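Local coordinates for aldehyde dehydrogenase 12 (Zea mays, PDB 6D97), which probably catalyses the NAD-dependent oxidation of L-glutamate gamma-semialdehyde to glutamate, the last step of proline catabolism in plants, at residues 106-120 and 236-248. Sequence-based numbering, arbitrary orientation.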
loop_
_atom_site.group_PDB
_atom_site.type_symbol
_atom_site.label_atom_id
_atom_site.label_comp_id
_atom_site.label_asym_id
_atom_site.label_seq_id
_atom_site.Cartn_x
_atom_site.Cartn_y
_atom_site.Cartn_z
ATOM N N ARG A 106 -12.147 13.125 -16.015
ATOM C CA ARG A 106 -13.317 12.268 -15.858
ATOM C C ARG A 106 -13.327 11.566 -14.505
ATOM O O ARG A 106 -14.405 11.235 -13.996
ATOM C CB ARG A 106 -13.387 11.246 -16.991
ATOM C CG ARG A 106 -13.900 11.817 -18.303
ATOM C CD ARG A 106 -13.920 10.761 -19.401
ATOM N NE ARG A 106 -14.585 9.524 -18.988
ATOM C CZ ARG A 106 -15.894 9.304 -19.065
ATOM N NH1 ARG A 106 -16.703 10.243 -19.536
ATOM N NH2 ARG A 106 -16.395 8.142 -18.667
ATOM N N TYR A 107 -12.153 11.318 -13.915
ATOM C CA TYR A 107 -12.115 10.834 -12.537
ATOM C C TYR A 107 -12.766 11.835 -11.595
ATOM O O TYR A 107 -13.516 11.453 -10.688
ATOM C CB TYR A 107 -10.680 10.574 -12.086
ATOM C CG TYR A 107 -9.969 9.429 -12.760
ATOM C CD1 TYR A 107 -10.343 8.112 -12.525
ATOM C CD2 TYR A 107 -8.889 9.668 -13.601
ATOM C CE1 TYR A 107 -9.675 7.068 -13.127
ATOM C CE2 TYR A 107 -8.219 8.636 -14.214
ATOM C CZ TYR A 107 -8.616 7.337 -13.975
ATOM O OH TYR A 107 -7.947 6.297 -14.575
ATOM N N LEU A 108 -12.485 13.126 -11.794
ATOM C CA LEU A 108 -13.073 14.158 -10.947
ATOM C C LEU A 108 -14.575 14.260 -11.159
ATOM O O LEU A 108 -15.327 14.482 -10.202
ATOM C CB LEU A 108 -12.406 15.503 -11.223
ATOM C CG LEU A 108 -10.901 15.475 -10.983
ATOM C CD1 LEU A 108 -10.298 16.874 -11.064
ATOM C CD2 LEU A 108 -10.634 14.824 -9.642
ATOM N N MET A 109 -15.024 14.115 -12.410
ATOM C CA MET A 109 -16.450 14.179 -12.713
ATOM C C MET A 109 -17.218 13.105 -11.962
ATOM O O MET A 109 -18.312 13.354 -11.447
ATOM C CB MET A 109 -16.671 14.028 -14.217
ATOM C CG MET A 109 -18.128 14.052 -14.659
ATOM S SD MET A 109 -18.271 13.757 -16.433
ATOM C CE MET A 109 -17.827 12.024 -16.543
ATOM N N TYR A 110 -16.663 11.901 -11.890
ATOM C CA TYR A 110 -17.387 10.838 -11.216
ATOM C C TYR A 110 -17.311 10.983 -9.706
ATOM O O TYR A 110 -18.176 10.461 -8.991
ATOM C CB TYR A 110 -16.872 9.484 -11.678
ATOM C CG TYR A 110 -17.623 9.013 -12.886
ATOM C CD1 TYR A 110 -18.882 8.447 -12.756
ATOM C CD2 TYR A 110 -17.099 9.164 -14.157
ATOM C CE1 TYR A 110 -19.588 8.024 -13.852
ATOM C CE2 TYR A 110 -17.796 8.742 -15.261
ATOM C CZ TYR A 110 -19.040 8.173 -15.104
ATOM O OH TYR A 110 -19.735 7.756 -16.212
ATOM N N GLY A 111 -16.292 11.676 -9.201
ATOM C CA GLY A 111 -16.347 12.119 -7.820
ATOM C C GLY A 111 -17.536 13.027 -7.575
ATOM O O GLY A 111 -18.262 12.872 -6.589
ATOM N N ASP A 112 -17.767 13.973 -8.492
ATOM C CA ASP A 112 -18.889 14.897 -8.351
ATOM C C ASP A 112 -20.225 14.192 -8.548
ATOM O O ASP A 112 -21.179 14.445 -7.802
ATOM C CB ASP A 112 -18.750 16.056 -9.338
ATOM C CG ASP A 112 -17.668 17.039 -8.934
ATOM O OD1 ASP A 112 -17.283 17.050 -7.744
ATOM O OD2 ASP A 112 -17.199 17.798 -9.810
ATOM N N ILE A 113 -20.318 13.320 -9.555
ATOM C CA ILE A 113 -21.551 12.565 -9.784
ATOM C C ILE A 113 -21.906 11.750 -8.550
ATOM O O ILE A 113 -23.056 11.740 -8.095
ATOM C CB ILE A 113 -21.407 11.666 -11.023
ATOM C CG1 ILE A 113 -21.323 12.513 -12.288
ATOM C CG2 ILE A 113 -22.565 10.682 -11.101
ATOM C CD1 ILE A 113 -20.840 11.735 -13.488
ATOM N N SER A 114 -20.913 11.063 -7.981
ATOM C CA SER A 114 -21.158 10.244 -6.798
ATOM C C SER A 114 -21.615 11.094 -5.619
ATOM O O SER A 114 -22.440 10.650 -4.811
ATOM C CB SER A 114 -19.896 9.461 -6.436
ATOM O OG SER A 114 -19.478 8.640 -7.513
ATOM N N ALA A 115 -21.094 12.318 -5.503
ATOM C CA ALA A 115 -21.492 13.191 -4.403
ATOM C C ALA A 115 -22.943 13.625 -4.552
ATOM O O ALA A 115 -23.720 13.583 -3.590
ATOM C CB ALA A 115 -20.567 14.406 -4.331
ATOM N N LYS A 116 -23.325 14.050 -5.760
ATOM C CA LYS A 116 -24.708 14.437 -6.011
ATOM C C LYS A 116 -25.653 13.260 -5.816
ATOM O O LYS A 116 -26.730 13.410 -5.229
ATOM C CB LYS A 116 -24.846 15.010 -7.423
ATOM C CG LYS A 116 -24.307 16.425 -7.584
ATOM C CD LYS A 116 -24.406 16.878 -9.027
ATOM C CE LYS A 116 -23.044 17.261 -9.561
ATOM N NZ LYS A 116 -22.728 16.575 -10.847
ATOM N N ALA A 117 -25.260 12.074 -6.291
ATOM C CA ALA A 117 -26.112 10.897 -6.153
ATOM C C ALA A 117 -26.234 10.464 -4.697
ATOM O O ALA A 117 -27.329 10.115 -4.242
ATOM C CB ALA A 117 -25.575 9.754 -7.012
ATOM N N ALA A 118 -25.123 10.476 -3.953
ATOM C CA ALA A 118 -25.172 10.105 -2.541
ATOM C C ALA A 118 -26.089 11.032 -1.755
ATOM O O ALA A 118 -26.816 10.584 -0.860
ATOM C CB ALA A 118 -23.765 10.112 -1.939
ATOM N N HIS A 119 -26.070 12.329 -2.070
ATOM C CA HIS A 119 -26.946 13.261 -1.369
ATOM C C HIS A 119 -28.402 13.026 -1.741
ATOM O O HIS A 119 -29.298 13.177 -0.900
ATOM C CB HIS A 119 -26.543 14.704 -1.675
ATOM C CG HIS A 119 -27.362 15.724 -0.945
ATOM N ND1 HIS A 119 -28.278 16.538 -1.576
ATOM C CD2 HIS A 119 -27.405 16.056 0.367
ATOM C CE1 HIS A 119 -28.849 17.329 -0.685
ATOM N NE2 HIS A 119 -28.335 17.058 0.502
ATOM N N MET A 120 -28.657 12.658 -2.996
ATOM C CA MET A 120 -30.021 12.362 -3.416
ATOM C C MET A 120 -30.534 11.095 -2.748
ATOM O O MET A 120 -31.625 11.087 -2.167
ATOM C CB MET A 120 -30.084 12.240 -4.937
ATOM C CG MET A 120 -30.222 13.569 -5.642
ATOM S SD MET A 120 -31.788 14.385 -5.277
ATOM C CE MET A 120 -32.934 13.352 -6.187
ATOM N N ARG A 236 -31.995 7.076 -14.035
ATOM C CA ARG A 236 -32.578 8.400 -14.233
ATOM C C ARG A 236 -32.056 9.384 -13.199
ATOM O O ARG A 236 -31.734 10.532 -13.529
ATOM C CB ARG A 236 -34.102 8.314 -14.178
ATOM C CG ARG A 236 -34.672 7.426 -15.258
ATOM C CD ARG A 236 -36.191 7.375 -15.250
ATOM N NE ARG A 236 -36.684 6.539 -16.342
ATOM C CZ ARG A 236 -36.938 6.981 -17.570
ATOM N NH1 ARG A 236 -36.760 8.263 -17.864
ATOM N NH2 ARG A 236 -37.372 6.142 -18.505
ATOM N N LEU A 237 -31.956 8.948 -11.942
ATOM C CA LEU A 237 -31.336 9.770 -10.909
ATOM C C LEU A 237 -29.891 10.088 -11.268
ATOM O O LEU A 237 -29.450 11.239 -11.160
ATOM C CB LEU A 237 -31.424 9.054 -9.557
ATOM C CG LEU A 237 -30.864 9.643 -8.251
ATOM C CD1 LEU A 237 -31.435 8.848 -7.077
ATOM C CD2 LEU A 237 -29.326 9.666 -8.176
ATOM N N LEU A 238 -29.134 9.072 -11.691
ATOM C CA LEU A 238 -27.724 9.282 -12.009
ATOM C C LEU A 238 -27.557 10.272 -13.154
ATOM O O LEU A 238 -26.629 11.090 -13.146
ATOM C CB LEU A 238 -27.058 7.947 -12.344
ATOM C CG LEU A 238 -26.758 7.023 -11.163
ATOM C CD1 LEU A 238 -26.394 5.625 -11.636
ATOM C CD2 LEU A 238 -25.636 7.613 -10.318
ATOM N N HIS A 239 -28.446 10.212 -14.150
ATOM C CA HIS A 239 -28.412 11.198 -15.226
ATOM C C HIS A 239 -28.664 12.601 -14.689
ATOM O O HIS A 239 -27.995 13.557 -15.097
ATOM C CB HIS A 239 -29.438 10.843 -16.301
ATOM C CG HIS A 239 -29.026 9.704 -17.180
ATOM N ND1 HIS A 239 -29.930 8.796 -17.686
ATOM C CD2 HIS A 239 -27.812 9.329 -17.647
ATOM C CE1 HIS A 239 -29.290 7.910 -18.427
ATOM N NE2 HIS A 239 -28.004 8.209 -18.421
ATOM N N ASP A 240 -29.618 12.741 -13.766
ATOM C CA ASP A 240 -29.846 14.032 -13.125
ATOM C C ASP A 240 -28.646 14.492 -12.312
ATOM O O ASP A 240 -28.491 15.697 -12.090
ATOM C CB ASP A 240 -31.082 13.970 -12.228
ATOM C CG ASP A 240 -32.374 13.995 -13.016
ATOM O OD1 ASP A 240 -32.304 14.143 -14.257
ATOM O OD2 ASP A 240 -33.453 13.868 -12.402
ATOM N N CYS A 241 -27.800 13.568 -11.865
ATOM C CA CYS A 241 -26.612 13.908 -11.097
ATOM C C CYS A 241 -25.379 14.094 -11.970
ATOM O O CYS A 241 -24.300 14.377 -11.439
ATOM C CB CYS A 241 -26.343 12.837 -10.035
ATOM S SG CYS A 241 -27.592 12.760 -8.734
ATOM N N GLY A 242 -25.507 13.943 -13.286
ATOM C CA GLY A 242 -24.432 14.267 -14.202
ATOM C C GLY A 242 -23.818 13.093 -14.929
ATOM O O GLY A 242 -22.849 13.296 -15.671
ATOM N N LEU A 243 -24.324 11.878 -14.734
ATOM C CA LEU A 243 -23.854 10.731 -15.501
ATOM C C LEU A 243 -24.067 10.988 -16.988
ATOM O O LEU A 243 -25.216 11.185 -17.413
ATOM C CB LEU A 243 -24.582 9.454 -15.086
ATOM C CG LEU A 243 -24.413 8.269 -16.045
ATOM C CD1 LEU A 243 -22.998 7.727 -16.016
ATOM C CD2 LEU A 243 -25.425 7.176 -15.717
ATOM N N PRO A 244 -23.012 11.008 -17.802
ATOM C CA PRO A 244 -23.185 11.336 -19.222
ATOM C C PRO A 244 -24.029 10.297 -19.942
ATOM O O PRO A 244 -23.917 9.094 -19.694
ATOM C CB PRO A 244 -21.748 11.365 -19.757
ATOM C CG PRO A 244 -20.911 11.636 -18.557
ATOM C CD PRO A 244 -21.591 10.925 -17.427
ATOM N N ALA A 245 -24.890 10.786 -20.838
ATOM C CA ALA A 245 -25.773 9.905 -21.592
ATOM C C ALA A 245 -24.993 8.809 -22.307
ATOM O O ALA A 245 -25.434 7.656 -22.363
ATOM C CB ALA A 245 -26.589 10.722 -22.595
ATOM N N GLU A 246 -23.818 9.142 -22.841
ATOM C CA GLU A 246 -23.087 8.211 -23.689
ATOM C C GLU A 246 -22.201 7.248 -22.912
ATOM O O GLU A 246 -21.577 6.381 -23.531
ATOM C CB GLU A 246 -22.226 8.983 -24.696
ATOM N N ASP A 247 -22.132 7.366 -21.584
ATOM C CA ASP A 247 -21.167 6.590 -20.815
ATOM C C ASP A 247 -21.628 5.168 -20.508
ATOM O O ASP A 247 -20.786 4.317 -20.204
ATOM C CB ASP A 247 -20.824 7.310 -19.507
ATOM C CG ASP A 247 -19.749 8.364 -19.689
ATOM O OD1 ASP A 247 -19.523 8.781 -20.843
ATOM O OD2 ASP A 247 -19.124 8.768 -18.685
ATOM N N MET A 248 -22.929 4.880 -20.576
ATOM C CA MET A 248 -23.382 3.527 -20.286
ATOM C C MET A 248 -24.670 3.227 -21.038
ATOM O O MET A 248 -25.386 4.129 -21.485
ATOM C CB MET A 248 -23.583 3.304 -18.778
ATOM C CG MET A 248 -24.747 4.068 -18.149
ATOM S SD MET A 248 -26.356 3.241 -18.230
ATOM C CE MET A 248 -26.079 1.813 -17.186
#
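Arg106 reaches Asp247 because its chain is extended through chi2, then bends at chi3 (50°), which turns the guanidinium end-on to the carboxylate; Asp247 sets CG anti to its carbonyl carbon (chi1 -84°) and comes from the opposite direction. NH1 and NH2 of Arg106 both grip Asp247 OD2, NH2 at 2.8 Å. OD2 and CG of Asp247 lie near the guanidinium plane, at its edge, while the carboxylate as a whole is turned 62° from it, so NH1 uses the syn lone pair of OD2 while NH2 meets it from above the carboxylate plane. The anti lone pair takes Tyr110 OH, 2.7 Å from Asp247 OD2, with ring and carboxylate nearly coplanar. Three donors satisfy one oxygen of a buried acid, and a neighbouring arginine and phenol would probably favour its ionised form. An asparagine here would probably leave Arg106 without its countercharge and Tyr110 OH with a poorer acceptor.

Met109 CE meets Pro244 CG tip to tip at 3.7 Å, and Leu243 CD1 lies at the edge of the Tyr110 ring. Ile113 sets CD1 above one face of that ring, offset toward its rim, and 3.4 Å from Gly242 O. Lys116 bends back to give NZ to Cys241 O (2.8 Å), from above the carbonyl plane. Small Ala117 lets Cys241 come close, Cys241 SG lying 3.4 Å from Ala117 N, and Ala117 CB touches CD2 of both Leu237 and Leu238.

Gly242, at positive phi, ends helix 229-240 in a Schellman motif; a side chain here would jam against Cys241 O, crowded by Lys116 NZ and Ile113 CG1. This turn and the loop leading to edge strand 249-251 pack N-terminal helix 105-121 against the parallel-sheet Rossmann-type core of the NAD-binding domain.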